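Local coordinates for oxidoreductase protein (Agrobacterium radiobacter, PDB 5UI9), which probably catalyses NAD-dependent oxidation or reduction of a small hydroxylated substrate, as a member of the GFO/IDH/MocA oxidoreductase family, at residues A87-K91 with T113-I119; C96-F100 with E177-H182; V123-W129 with V295-H301. All coordinates share one frame; numbering follows the deposited sequence.

Interaction 1 of 3, residues A87-K91 with T113-I119; sequences AAAHK and TCENADI
Ala88 and Ile119 meet where the C-terminal ends of two neighbouring helices come together, and their packing carries this apolar contact. The CA atoms of Ala88 and Cys114 lie 5.3 Å apart, an approach close enough that little more than methyl groups fits between the backbones. From Ala88, CB points at the other segment and meets Thr113 CG2 at 3.7 Å, with Ala117 CB and, farther off, Cys114 SG beside the same methyl. The carbonyl of Ala88 takes part too, because Ala117 CB rests against its oxygen.

Ile119 can be followed outward. Its CB directs two branches to different places on the segment 87-91. The CG2 methyl, anti to the carbonyl carbon, lies against the backbone of Lys91, 3.7 Å from Lys91 C. The other branch starts with CG1 placed between the backbone N and the carbonyl carbon (chi1 57°), and its terminal CD1 reaches back over the helix to touch Ala88 CA at 3.7 Å. One isoleucine thus covers both the last turn of helix 80-89 and Lys91, the C-prime residue of its Schellman motif.

Both helices end in the same way. Lys91 and Asp118, each with positive phi, close them in Schellman motifs; in the second, Ile119 N bonds to Cys114 O at 3.1 Å, which brings Ile119 round to face the first helix. No hydrogen bond crosses between the segments: the Lys91 side chain runs along the exposed side, and its NZ ends 4.0 Å from Ala117 O.

The contact lies on the Rossmann domain, its centre about 22 Å from the centre of the chain. Helices 80-89 and 104-116 pack side by side here, and the chain between them runs through strand 94-97 of the parallel sheet, before 104-116 leads on to strand 121-124.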
loop_
_atom_site.group_PDB
_atom_site.type_symbol
_atom_site.label_atom_id
_atom_site.label_comp_id
_atom_site.label_asym_id
_atom_site.label_seq_id
_atom_site.Cartn_x
_atom_site.Cartn_y
_atom_site.Cartn_z
ATOM N N ALA A 87 -28.662 28.098 8.427
ATOM C CA ALA A 87 -29.639 27.201 7.810
ATOM C C ALA A 87 -30.530 26.569 8.877
ATOM O O ALA A 87 -31.755 26.583 8.746
ATOM C CB ALA A 87 -28.945 26.128 6.980
ATOM N N ALA A 88 -29.910 26.060 9.942
ATOM C CA ALA A 88 -30.630 25.407 11.036
ATOM C C ALA A 88 -31.624 26.344 11.735
ATOM O O ALA A 88 -32.778 25.962 11.968
ATOM C CB ALA A 88 -29.643 24.831 12.039
ATOM N N ALA A 89 -31.180 27.569 12.035
ATOM C CA ALA A 89 -32.029 28.593 12.661
ATOM C C ALA A 89 -33.188 29.033 11.770
ATOM O O ALA A 89 -34.278 29.331 12.272
ATOM C CB ALA A 89 -31.195 29.805 13.060
ATOM N N HIS A 90 -32.957 29.072 10.455
ATOM C CA HIS A 90 -34.029 29.366 9.477
ATOM C C HIS A 90 -34.804 28.128 9.002
ATOM O O HIS A 90 -35.657 28.245 8.120
ATOM C CB HIS A 90 -33.461 30.133 8.273
ATOM C CG HIS A 90 -33.123 31.555 8.581
ATOM N ND1 HIS A 90 -31.909 31.934 9.115
ATOM C CD2 HIS A 90 -33.849 32.692 8.450
ATOM C CE1 HIS A 90 -31.897 33.243 9.286
ATOM N NE2 HIS A 90 -33.062 33.727 8.894
ATOM N N LYS A 91 -34.518 26.967 9.606
ATOM C CA LYS A 91 -35.131 25.673 9.277
ATOM C C LYS A 91 -35.101 25.341 7.781
ATOM O O LYS A 91 -36.088 24.882 7.209
ATOM C CB LYS A 91 -36.552 25.582 9.853
ATOM C CG LYS A 91 -36.595 25.555 11.372
ATOM C CD LYS A 91 -38.027 25.524 11.893
ATOM C CE LYS A 91 -38.091 25.810 13.390
ATOM N NZ LYS A 91 -37.285 24.842 14.192
ATOM N N THR A 113 -26.824 20.836 15.941
ATOM C CA THR A 113 -27.736 21.952 15.664
ATOM C C THR A 113 -28.782 21.592 14.612
ATOM O O THR A 113 -29.945 21.960 14.741
ATOM C CB THR A 113 -26.983 23.209 15.184
ATOM O OG1 THR A 113 -25.837 23.430 16.013
ATOM C CG2 THR A 113 -27.890 24.445 15.246
ATOM N N CYS A 114 -28.363 20.882 13.569
ATOM C CA CYS A 114 -29.286 20.467 12.512
ATOM C C CYS A 114 -30.270 19.407 13.003
ATOM O O CYS A 114 -31.457 19.482 12.675
ATOM C CB CYS A 114 -28.525 20.004 11.277
ATOM S SG CYS A 114 -27.721 21.382 10.429
ATOM N N GLU A 115 -29.795 18.455 13.809
ATOM C CA GLU A 115 -30.690 17.470 14.449
ATOM C C GLU A 115 -31.721 18.124 15.377
ATOM O O GLU A 115 -32.893 17.743 15.356
ATOM C CB GLU A 115 -29.899 16.394 15.202
ATOM C CG GLU A 115 -29.373 15.297 14.281
ATOM C CD GLU A 115 -28.319 14.393 14.913
ATOM O OE1 GLU A 115 -28.033 14.540 16.126
ATOM O OE2 GLU A 115 -27.775 13.529 14.177
ATOM N N ASN A 116 -31.281 19.113 16.160
ATOM C CA ASN A 116 -32.163 19.893 17.046
ATOM C C ASN A 116 -33.224 20.694 16.287
ATOM O O ASN A 116 -34.354 20.846 16.767
ATOM C CB ASN A 116 -31.347 20.851 17.934
ATOM C CG ASN A 116 -30.598 20.137 19.056
ATOM O OD1 ASN A 116 -30.899 18.994 19.400
ATOM N ND2 ASN A 116 -29.619 20.823 19.640
ATOM N N ALA A 117 -32.855 21.209 15.115
ATOM C CA ALA A 117 -33.781 21.960 14.262
ATOM C C ALA A 117 -34.637 21.066 13.351
ATOM O O ALA A 117 -35.495 21.569 12.629
ATOM C CB ALA A 117 -33.007 22.969 13.428
ATOM N N ASP A 118 -34.386 19.757 13.373
ATOM C CA ASP A 118 -35.133 18.771 12.593
ATOM C C ASP A 118 -35.041 19.061 11.089
ATOM O O ASP A 118 -36.045 19.039 10.374
ATOM C CB ASP A 118 -36.594 18.694 13.089
ATOM C CG ASP A 118 -37.297 17.391 12.702
ATOM O OD1 ASP A 118 -36.664 16.483 12.128
ATOM O OD2 ASP A 118 -38.509 17.278 12.977
ATOM N N ILE A 119 -33.819 19.328 10.625
ATOM C CA ILE A 119 -33.549 19.550 9.203
ATOM C C ILE A 119 -32.454 18.592 8.716
ATOM O O ILE A 119 -31.517 18.291 9.464
ATOM C CB ILE A 119 -33.156 21.010 8.869
ATOM C CG1 ILE A 119 -31.932 21.486 9.674
ATOM C CG2 ILE A 119 -34.341 21.940 9.100
ATOM C CD1 ILE A 119 -31.007 22.391 8.887
#

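Interaction 2 of 3, residues C96-F100 with E177-H182; sequences CQKPF and EDLGIH. With NAD (nicotinamide-adenine-dinucleotide), chain C; 8A1 ((2S)-2,3-dihydroxy-2-methylpropanoic acid), chain D.
Lys98 reaches across to Asp178 and ends in a dense polar cluster, the tight part of this contact. Its NZ donates to the main-chain Asp178 O at 2.8 Å, in the carbonyl plane and on a lone pair, with a C=O...N angle of 138°. A salt bridge to Asp178 OD1 accompanies it, though as a hydrogen bond that pair is weak. Two further bonds complete the grip on NZ: one to the 8A1 carboxylate oxygen O at 2.7 Å, the other to the ribose hydroxyl O2D of NAD. NZ thereby joins both carboxylates. Bends at chi2 and chi3 fold the lysine chain so that its carbons cross the His182 side chain at about a right angle, CE lying 3.6 Å from His182 NE2.

His182 meets the same carboxylate from another direction. NE2 donates to 8A1 O at 2.6 Å with an N-H...O angle of 167°, the acceptor lying in the ring plane at its edge, while ND1 is bonded to Glu125. Asp178 OD1 accepts from 8A1 O2, and OD2 from 8A1 O1 at 2.6 Å.

The looser side holds Pro99 and Glu177, the partly exposed member of the contact. The extended Glu177 chain runs obliquely past the proline ring, with OE1 3.6 Å from Pro99 CG and no hydrogen bond between them. Ile181 CD1 rests at 4.0 Å from Pro99 CA.

Together these residues form the bound-acid pocket between the two domains, beside NAD; Gln97-Lys98-Pro99 probably corresponds to the Glu-Lys-Pro motif common in GFO/IDH/MocA enzymes. Strand 94-97 of the parallel sheet ends here, and the Lys98-Pro99 loop with its cis peptide bond meets helix 175-191. Helix 316-335 packs on Ile181 behind it, and strand 121-124 runs alongside strand 94-97.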
loop_
_atom_site.group_PDB
_atom_site.type_symbol
_atom_site.label_atom_id
_atom_site.label_comp_id
_atom_site.label_asym_id
_atom_site.label_seq_id
_atom_site.Cartn_x
_atom_site.Cartn_y
_atom_site.Cartn_z
ATOM N N CYS A 96 -23.560 20.829 2.544
ATOM C CA CYS A 96 -22.298 21.481 2.882
ATOM C C CYS A 96 -21.119 20.765 2.228
ATOM O O CYS A 96 -20.977 19.552 2.350
ATOM C CB CYS A 96 -22.103 21.495 4.385
ATOM S SG CYS A 96 -20.716 22.530 4.880
ATOM N N GLN A 97 -20.285 21.521 1.527
ATOM C CA GLN A 97 -19.090 20.965 0.881
ATOM C C GLN A 97 -18.062 20.437 1.876
ATOM O O GLN A 97 -18.067 20.802 3.051
ATOM C CB GLN A 97 -18.432 22.002 -0.049
ATOM C CG GLN A 97 -18.767 21.819 -1.525
ATOM C CD GLN A 97 -18.106 20.595 -2.131
ATOM O OE1 GLN A 97 -17.292 19.926 -1.479
ATOM N NE2 GLN A 97 -18.458 20.287 -3.380
ATOM N N LYS A 98 -17.182 19.566 1.385
ATOM C CA LYS A 98 -15.997 19.154 2.143
ATOM C C LYS A 98 -14.931 20.253 2.017
ATOM O O LYS A 98 -15.041 21.096 1.122
ATOM C CB LYS A 98 -15.434 17.779 1.715
ATOM C CG LYS A 98 -15.344 17.441 0.224
ATOM C CD LYS A 98 -14.395 18.305 -0.601
ATOM C CE LYS A 98 -12.939 18.166 -0.165
ATOM N NZ LYS A 98 -12.006 18.761 -1.161
ATOM N N PRO A 99 -13.955 20.316 2.928
ATOM C CA PRO A 99 -13.996 19.661 4.238
ATOM C C PRO A 99 -15.188 20.169 5.063
ATOM O O PRO A 99 -15.448 21.373 5.077
ATOM C CB PRO A 99 -12.690 20.111 4.909
ATOM C CG PRO A 99 -11.915 20.865 3.873
ATOM C CD PRO A 99 -12.904 21.341 2.861
ATOM N N PHE A 100 -15.884 19.255 5.736
ATOM C CA PHE A 100 -17.119 19.576 6.474
ATOM C C PHE A 100 -16.915 20.781 7.397
ATOM O O PHE A 100 -17.607 21.797 7.271
ATOM C CB PHE A 100 -17.576 18.322 7.248
ATOM C CG PHE A 100 -18.918 18.424 7.929
ATOM C CD1 PHE A 100 -19.877 19.385 7.589
ATOM C CD2 PHE A 100 -19.249 17.475 8.890
ATOM C CE1 PHE A 100 -21.104 19.422 8.237
ATOM C CE2 PHE A 100 -20.477 17.502 9.533
ATOM C CZ PHE A 100 -21.406 18.477 9.208
ATOM N N GLU A 177 -6.716 16.732 4.445
ATOM C CA GLU A 177 -7.905 17.585 4.511
ATOM C C GLU A 177 -8.595 17.767 3.150
ATOM O O GLU A 177 -9.815 17.748 3.074
ATOM C CB GLU A 177 -7.525 18.961 5.073
ATOM C CG GLU A 177 -8.691 19.923 5.253
ATOM C CD GLU A 177 -8.280 21.306 5.741
ATOM O OE1 GLU A 177 -9.174 22.172 5.832
ATOM O OE2 GLU A 177 -7.081 21.539 6.026
ATOM N N ASP A 178 -7.818 17.951 2.091
ATOM C CA ASP A 178 -8.384 18.237 0.776
ATOM C C ASP A 178 -8.842 16.983 0.029
ATOM O O ASP A 178 -9.929 16.959 -0.557
ATOM C CB ASP A 178 -7.370 18.976 -0.096
ATOM C CG ASP A 178 -7.871 19.179 -1.515
ATOM O OD1 ASP A 178 -9.006 19.688 -1.670
ATOM O OD2 ASP A 178 -7.143 18.816 -2.466
ATOM N N LEU A 179 -7.988 15.961 0.030
ATOM C CA LEU A 179 -8.130 14.819 -0.869
ATOM C C LEU A 179 -8.264 13.502 -0.114
ATOM O O LEU A 179 -9.148 12.693 -0.434
ATOM C CB LEU A 179 -6.939 14.808 -1.835
ATOM C CG LEU A 179 -6.771 13.694 -2.872
ATOM C CD1 LEU A 179 -6.143 12.447 -2.268
ATOM C CD2 LEU A 179 -8.078 13.375 -3.589
ATOM N N GLY A 180 -7.392 13.284 0.876
ATOM C CA GLY A 180 -7.462 12.116 1.761
ATOM C C GLY A 180 -8.828 11.933 2.393
ATOM O O GLY A 180 -9.276 10.807 2.608
ATOM N N ILE A 181 -9.487 13.049 2.689
ATOM C CA ILE A 181 -10.861 13.049 3.166
ATOM C C ILE A 181 -11.783 12.214 2.256
ATOM O O ILE A 181 -12.619 11.465 2.755
ATOM C CB ILE A 181 -11.363 14.505 3.352
ATOM C CG1 ILE A 181 -12.609 14.561 4.235
ATOM C CG2 ILE A 181 -11.606 15.202 2.018
ATOM C CD1 ILE A 181 -12.813 15.933 4.849
ATOM N N HIS A 182 -11.596 12.313 0.938
ATOM C CA HIS A 182 -12.319 11.482 -0.019
ATOM C C HIS A 182 -11.895 10.023 0.061
ATOM O O HIS A 182 -12.739 9.128 0.104
ATOM C CB HIS A 182 -12.077 11.923 -1.471
ATOM C CG HIS A 182 -12.565 13.298 -1.802
ATOM N ND1 HIS A 182 -13.888 13.674 -1.681
ATOM C CD2 HIS A 182 -11.914 14.367 -2.315
ATOM C CE1 HIS A 182 -14.021 14.926 -2.082
ATOM N NE2 HIS A 182 -12.838 15.373 -2.463
HETATM P PA NAD C . -13.293 29.117 -4.294
HETATM O O1A NAD C . -12.452 30.013 -3.409
HETATM O O2A NAD C . -13.033 29.059 -5.774
HETATM O O5B NAD C . -14.831 29.499 -4.077
HETATM C C5B NAD C . -15.360 29.904 -2.822
HETATM C C4B NAD C . -16.334 31.041 -3.091
HETATM O O4B NAD C . -17.104 31.274 -1.917
HETATM C C3B NAD C . -15.632 32.347 -3.429
HETATM O O3B NAD C . -16.195 32.892 -4.631
HETATM C C2B NAD C . -15.863 33.248 -2.225
HETATM O O2B NAD C . -16.028 34.614 -2.608
HETATM C C1B NAD C . -17.135 32.671 -1.628
HETATM N N9A NAD C . -17.333 32.807 -0.166
HETATM C C8A NAD C . -16.472 32.486 0.820
HETATM N N7A NAD C . -17.041 32.719 2.032
HETATM C C5A NAD C . -18.290 33.178 1.826
HETATM C C6A NAD C . -19.442 33.620 2.657
HETATM N N6A NAD C . -19.377 33.620 4.006
HETATM N N1A NAD C . -20.567 34.020 2.019
HETATM C C2A NAD C . -20.670 34.038 0.674
HETATM N N3A NAD C . -19.665 33.651 -0.135
HETATM C C4A NAD C . -18.478 33.220 0.370
HETATM O O3 NAD C . -13.244 27.631 -3.684
HETATM P PN NAD C . -13.509 26.294 -4.551
HETATM O O1N NAD C . -12.236 25.861 -5.233
HETATM O O2N NAD C . -14.760 26.472 -5.374
HETATM O O5D NAD C . -13.769 25.273 -3.349
HETATM C C5D NAD C . -14.875 25.470 -2.478
HETATM C C4D NAD C . -15.075 24.200 -1.674
HETATM O O4D NAD C . -15.347 23.127 -2.580
HETATM C C3D NAD C . -13.837 23.826 -0.873
HETATM O O3D NAD C . -14.204 23.508 0.474
HETATM C C2D NAD C . -13.261 22.620 -1.596
HETATM O O2D NAD C . -12.667 21.667 -0.714
HETATM C C1D NAD C . -14.484 22.027 -2.292
HETATM N N1N NAD C . -14.214 21.250 -3.516
HETATM C C2N NAD C . -14.843 20.067 -3.634
HETATM C C3N NAD C . -14.675 19.247 -4.739
HETATM C C7N NAD C . -15.418 17.940 -4.784
HETATM O O7N NAD C . -16.537 17.873 -4.282
HETATM N N7N NAD C . -14.864 16.872 -5.363
HETATM C C4N NAD C . -13.821 19.672 -5.758
HETATM C C5N NAD C . -13.175 20.904 -5.632
HETATM C C6N NAD C . -13.394 21.687 -4.499
HETATM O OXT 8A1 D . -12.045 16.937 -5.722
HETATM C C 8A1 D . -11.554 17.548 -4.742
HETATM O O 8A1 D . -12.146 17.638 -3.644
HETATM C CA 8A1 D . -10.198 18.190 -4.880
HETATM C CB 8A1 D . -9.183 17.173 -4.357
HETATM O O1 8A1 D . -7.837 17.588 -4.613
HETATM O O2 8A1 D . -10.146 19.395 -4.098
HETATM C C3 8A1 D . -9.938 18.567 -6.339
#

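Interaction 3 of 3, residues V123-W129 with V295-H301; sequences VHENFRW and VLAIQQH. With NAD (nicotinamide-adenine-dinucleotide), chain C.
Ile298 lies between two aromatic rings, His124 and Trp129, and CH-pi contacts form the first group. Its CG2 methyl sits over one face of the His124 ring, 3.7 Å from the centroid. The other branch starts anti to the backbone N (chi1 -156°), which sends CG1 to Trp129 CD1 at 3.6 Å and CD1 on to the backbone of Glu125. Over the five-membered ring of Trp129 stands Ile298 CB, and over its six-membered ring His301 CB, one helix turn further on.

The aromatic pair of Trp129 and His301 is oblique, its ring planes at 44°, so it is neither a parallel stack nor edge-to-face. Trp129 CZ2 lies above the centre of the imidazole, whose NE2 is bonded to the backbone N of Ser313.

Ala297 CB and Trp129 CE3 form an apolar pair at 4.1 Å, while Val295 CG2 makes a van der Waals contact with an amide, at Asn126 ND2.

Polar links run along the edges, and no direct hydrogen bond joins the two segments. A water 2.7 Å from His124 ND1 donates to Gln299 OE1 at 2.9 Å, bridging His124 and the helix; Gln299 NE2 is bonded to Gln20 O. On the other nitrogen of the imidazole, Asn126 ND2 donates to His124 NE2 at 3.0 Å, close to the ring plane, which helps to fix the amide's rotation. Asn126 OD1 then accepts NAD N7N at 3.1 Å with an N-H...O angle of 165°, whereas the return bond from ND2 to NAD O7N is weak.

This is a nicotinamide site at the C-terminal end of a Rossmann strand: Asn126 reads the carboxamide, His124, itself lining the NAD pocket, positions the Asn126 amide, and helix 289-308 packs against the chain that carries both.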
loop_
_atom_site.group_PDB
_atom_site.type_symbol
_atom_site.label_atom_id
_atom_site.label_comp_id
_atom_site.label_asym_id
_atom_site.label_seq_id
_atom_site.Cartn_x
_atom_site.Cartn_y
_atom_site.Cartn_z
ATOM N N VAL A 123 -23.291 16.205 3.715
ATOM C CA VAL A 123 -21.994 16.669 3.245
ATOM C C VAL A 123 -21.879 16.314 1.770
ATOM O O VAL A 123 -22.166 15.179 1.369
ATOM C CB VAL A 123 -20.833 16.066 4.062
ATOM C CG1 VAL A 123 -19.478 16.569 3.548
ATOM C CG2 VAL A 123 -21.023 16.417 5.532
ATOM N N HIS A 124 -21.487 17.286 0.951
ATOM C CA HIS A 124 -21.239 17.011 -0.455
ATOM C C HIS A 124 -19.896 16.268 -0.521
ATOM O O HIS A 124 -18.839 16.870 -0.691
ATOM C CB HIS A 124 -21.250 18.291 -1.301
ATOM C CG HIS A 124 -21.233 18.044 -2.780
ATOM N ND1 HIS A 124 -22.212 18.526 -3.621
ATOM C CD2 HIS A 124 -20.351 17.377 -3.567
ATOM C CE1 HIS A 124 -21.934 18.170 -4.861
ATOM N NE2 HIS A 124 -20.814 17.463 -4.856
ATOM N N GLU A 125 -19.971 14.954 -0.333
ATOM C CA GLU A 125 -18.825 14.067 -0.404
ATOM C C GLU A 125 -19.057 13.125 -1.592
ATOM O O GLU A 125 -19.715 12.086 -1.452
ATOM C CB GLU A 125 -18.693 13.319 0.930
ATOM C CG GLU A 125 -17.566 12.303 1.004
ATOM C CD GLU A 125 -16.263 12.814 0.409
ATOM O OE1 GLU A 125 -15.664 13.749 0.982
ATOM O OE2 GLU A 125 -15.866 12.284 -0.648
ATOM N N ASN A 126 -18.519 13.509 -2.756
ATOM C CA ASN A 126 -18.961 12.940 -4.047
ATOM C C ASN A 126 -18.104 11.797 -4.616
ATOM O O ASN A 126 -18.497 11.171 -5.602
ATOM C CB ASN A 126 -19.217 14.055 -5.105
ATOM C CG ASN A 126 -17.996 14.930 -5.397
ATOM O OD1 ASN A 126 -16.851 14.492 -5.309
ATOM N ND2 ASN A 126 -18.248 16.182 -5.769
ATOM N N PHE A 127 -16.969 11.492 -3.986
ATOM C CA PHE A 127 -16.058 10.450 -4.509
ATOM C C PHE A 127 -16.684 9.062 -4.458
ATOM O O PHE A 127 -16.622 8.333 -5.441
ATOM C CB PHE A 127 -14.697 10.474 -3.801
ATOM C CG PHE A 127 -13.679 11.338 -4.486
ATOM C CD1 PHE A 127 -13.955 12.665 -4.767
ATOM C CD2 PHE A 127 -12.431 10.823 -4.847
ATOM C CE1 PHE A 127 -13.020 13.465 -5.407
ATOM C CE2 PHE A 127 -11.487 11.622 -5.475
ATOM C CZ PHE A 127 -11.780 12.940 -5.763
ATOM N N ARG A 128 -17.345 8.723 -3.349
ATOM C CA ARG A 128 -18.086 7.452 -3.261
ATOM C C ARG A 128 -19.232 7.330 -4.284
ATOM O O ARG A 128 -19.686 6.222 -4.574
ATOM C CB ARG A 128 -18.624 7.213 -1.845
ATOM C CG ARG A 128 -19.767 8.143 -1.421
ATOM C CD ARG A 128 -20.563 7.557 -0.274
ATOM N NE ARG A 128 -19.817 7.587 0.980
ATOM C CZ ARG A 128 -20.291 7.190 2.159
ATOM N NH1 ARG A 128 -21.530 6.721 2.276
ATOM N NH2 ARG A 128 -19.529 7.282 3.239
ATOM N N TRP A 129 -19.700 8.465 -4.805
ATOM C CA TRP A 129 -20.729 8.502 -5.856
ATOM C C TRP A 129 -20.201 8.398 -7.296
ATOM O O TRP A 129 -20.993 8.409 -8.235
ATOM C CB TRP A 129 -21.610 9.756 -5.687
ATOM C CG TRP A 129 -22.526 9.648 -4.526
ATOM C CD1 TRP A 129 -22.356 10.186 -3.281
ATOM C CD2 TRP A 129 -23.755 8.915 -4.487
ATOM N NE1 TRP A 129 -23.414 9.842 -2.475
ATOM C CE2 TRP A 129 -24.286 9.060 -3.187
ATOM C CE3 TRP A 129 -24.456 8.143 -5.426
ATOM C CZ2 TRP A 129 -25.496 8.470 -2.801
ATOM C CZ3 TRP A 129 -25.664 7.555 -5.046
ATOM C CH2 TRP A 129 -26.170 7.722 -3.741
ATOM N N VAL A 295 -21.189 14.672 -9.065
ATOM C CA VAL A 295 -21.883 15.859 -8.561
ATOM C C VAL A 295 -23.374 15.748 -8.881
ATOM O O VAL A 295 -24.202 16.003 -8.023
ATOM C CB VAL A 295 -21.304 17.176 -9.159
ATOM C CG1 VAL A 295 -22.134 18.384 -8.746
ATOM C CG2 VAL A 295 -19.844 17.378 -8.763
ATOM N N LEU A 296 -23.705 15.365 -10.110
ATOM C CA LEU A 296 -25.102 15.112 -10.481
ATOM C C LEU A 296 -25.721 13.983 -9.640
ATOM O O LEU A 296 -26.834 14.137 -9.124
ATOM C CB LEU A 296 -25.240 14.811 -11.979
ATOM C CG LEU A 296 -26.647 14.477 -12.495
ATOM C CD1 LEU A 296 -27.636 15.583 -12.154
ATOM C CD2 LEU A 296 -26.637 14.204 -13.990
ATOM N N ALA A 297 -24.989 12.876 -9.500
ATOM C CA ALA A 297 -25.442 11.713 -8.721
ATOM C C ALA A 297 -25.792 12.084 -7.282
ATOM O O ALA A 297 -26.882 11.758 -6.801
ATOM C CB ALA A 297 -24.388 10.603 -8.742
ATOM N N ILE A 298 -24.886 12.790 -6.604
ATOM C CA ILE A 298 -25.118 13.157 -5.205
ATOM C C ILE A 298 -26.226 14.211 -5.067
ATOM O O ILE A 298 -26.978 14.175 -4.100
ATOM C CB ILE A 298 -23.818 13.578 -4.462
ATOM C CG1 ILE A 298 -23.981 13.372 -2.951
ATOM C CG2 ILE A 298 -23.422 15.009 -4.777
ATOM C CD1 ILE A 298 -22.775 13.768 -2.129
ATOM N N GLN A 299 -26.325 15.136 -6.021
ATOM C CA GLN A 299 -27.377 16.161 -5.977
ATOM C C GLN A 299 -28.769 15.605 -6.331
ATOM O O GLN A 299 -29.770 16.042 -5.757
ATOM C CB GLN A 299 -26.984 17.380 -6.825
ATOM C CG GLN A 299 -25.836 18.158 -6.174
ATOM C CD GLN A 299 -25.380 19.398 -6.927
ATOM O OE1 GLN A 299 -24.429 20.046 -6.499
ATOM N NE2 GLN A 299 -26.055 19.745 -8.030
ATOM N N GLN A 300 -28.834 14.625 -7.233
ATOM C CA GLN A 300 -30.077 13.868 -7.447
ATOM C C GLN A 300 -30.435 13.040 -6.217
ATOM O O GLN A 300 -31.614 12.946 -5.851
ATOM C CB GLN A 300 -29.989 12.941 -8.673
ATOM C CG GLN A 300 -31.336 12.361 -9.113
ATOM C CD GLN A 300 -32.284 13.430 -9.608
ATOM O OE1 GLN A 300 -32.043 14.037 -10.644
ATOM N NE2 GLN A 300 -33.360 13.681 -8.863
ATOM N N HIS A 301 -29.424 12.426 -5.603
ATOM C CA HIS A 301 -29.608 11.653 -4.374
ATOM C C HIS A 301 -30.202 12.537 -3.274
ATOM O O HIS A 301 -31.216 12.174 -2.673
ATOM C CB HIS A 301 -28.283 11.017 -3.939
ATOM C CG HIS A 301 -28.327 10.353 -2.598
ATOM N ND1 HIS A 301 -28.854 9.094 -2.403
ATOM C CD2 HIS A 301 -27.873 10.760 -1.388
ATOM C CE1 HIS A 301 -28.737 8.761 -1.131
ATOM N NE2 HIS A 301 -28.145 9.755 -0.493
HETATM P PA NAD C . -13.293 29.117 -4.294
HETATM O O1A NAD C . -12.452 30.013 -3.409
HETATM O O2A NAD C . -13.033 29.059 -5.774
HETATM O O5B NAD C . -14.831 29.499 -4.077
HETATM C C5B NAD C . -15.360 29.904 -2.822
HETATM C C4B NAD C . -16.334 31.041 -3.091
HETATM O O4B NAD C . -17.104 31.274 -1.917
HETATM C C3B NAD C . -15.632 32.347 -3.429
HETATM O O3B NAD C . -16.195 32.892 -4.631
HETATM C C2B NAD C . -15.863 33.248 -2.225
HETATM O O2B NAD C . -16.028 34.614 -2.608
HETATM C C1B NAD C . -17.135 32.671 -1.628
HETATM N N9A NAD C . -17.333 32.807 -0.166
HETATM C C8A NAD C . -16.472 32.486 0.820
HETATM N N7A NAD C . -17.041 32.719 2.032
HETATM C C5A NAD C . -18.290 33.178 1.826
HETATM C C6A NAD C . -19.442 33.620 2.657
HETATM N N6A NAD C . -19.377 33.620 4.006
HETATM N N1A NAD C . -20.567 34.020 2.019
HETATM C C2A NAD C . -20.670 34.038 0.674
HETATM N N3A NAD C . -19.665 33.651 -0.135
HETATM C C4A NAD C . -18.478 33.220 0.370
HETATM O O3 NAD C . -13.244 27.631 -3.684
HETATM P PN NAD C . -13.509 26.294 -4.551
HETATM O O1N NAD C . -12.236 25.861 -5.233
HETATM O O2N NAD C . -14.760 26.472 -5.374
HETATM O O5D NAD C . -13.769 25.273 -3.349
HETATM C C5D NAD C . -14.875 25.470 -2.478
HETATM C C4D NAD C . -15.075 24.200 -1.674
HETATM O O4D NAD C . -15.347 23.127 -2.580
HETATM C C3D NAD C . -13.837 23.826 -0.873
HETATM O O3D NAD C . -14.204 23.508 0.474
HETATM C C2D NAD C . -13.261 22.620 -1.596
HETATM O O2D NAD C . -12.667 21.667 -0.714
HETATM C C1D NAD C . -14.484 22.027 -2.292
HETATM N N1N NAD C . -14.214 21.250 -3.516
HETATM C C2N NAD C . -14.843 20.067 -3.634
HETATM C C3N NAD C . -14.675 19.247 -4.739
HETATM C C7N NAD C . -15.418 17.940 -4.784
HETATM O O7N NAD C . -16.537 17.873 -4.282
HETATM N N7N NAD C . -14.864 16.872 -5.363
HETATM C C4N NAD C . -13.821 19.672 -5.758
HETATM C C5N NAD C . -13.175 20.904 -5.632
HETATM C C6N NAD C . -13.394 21.687 -4.499
HETATM O O HOH W 1 -24.505 19.942 -3.628
#

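How the interactions relate
Interactions 2 and 3 touch, their centres about 13 Å apart, sharing NAD and the neighbouring strands 94-97 and 121-124 of the parallel sheet. The centre of interaction 1 is about 22 Å from those of the other two, on helices 80-89 and 104-116 that precede and follow strand 94-97. Along the chain, interaction 1 crosses interaction 2 and closes before interaction 3 opens; interactions 2 and 3 also cross. The first segments come from or lead out of the Rossmann strands and helices, whereas 177-182 and 295-301 arrive much later. Peripheral helix packing accompanies two contacts that bring later helices to the cofactor, interaction 2 bonding the bound acid directly, with Phe127 of interaction 3 also lining its pocket.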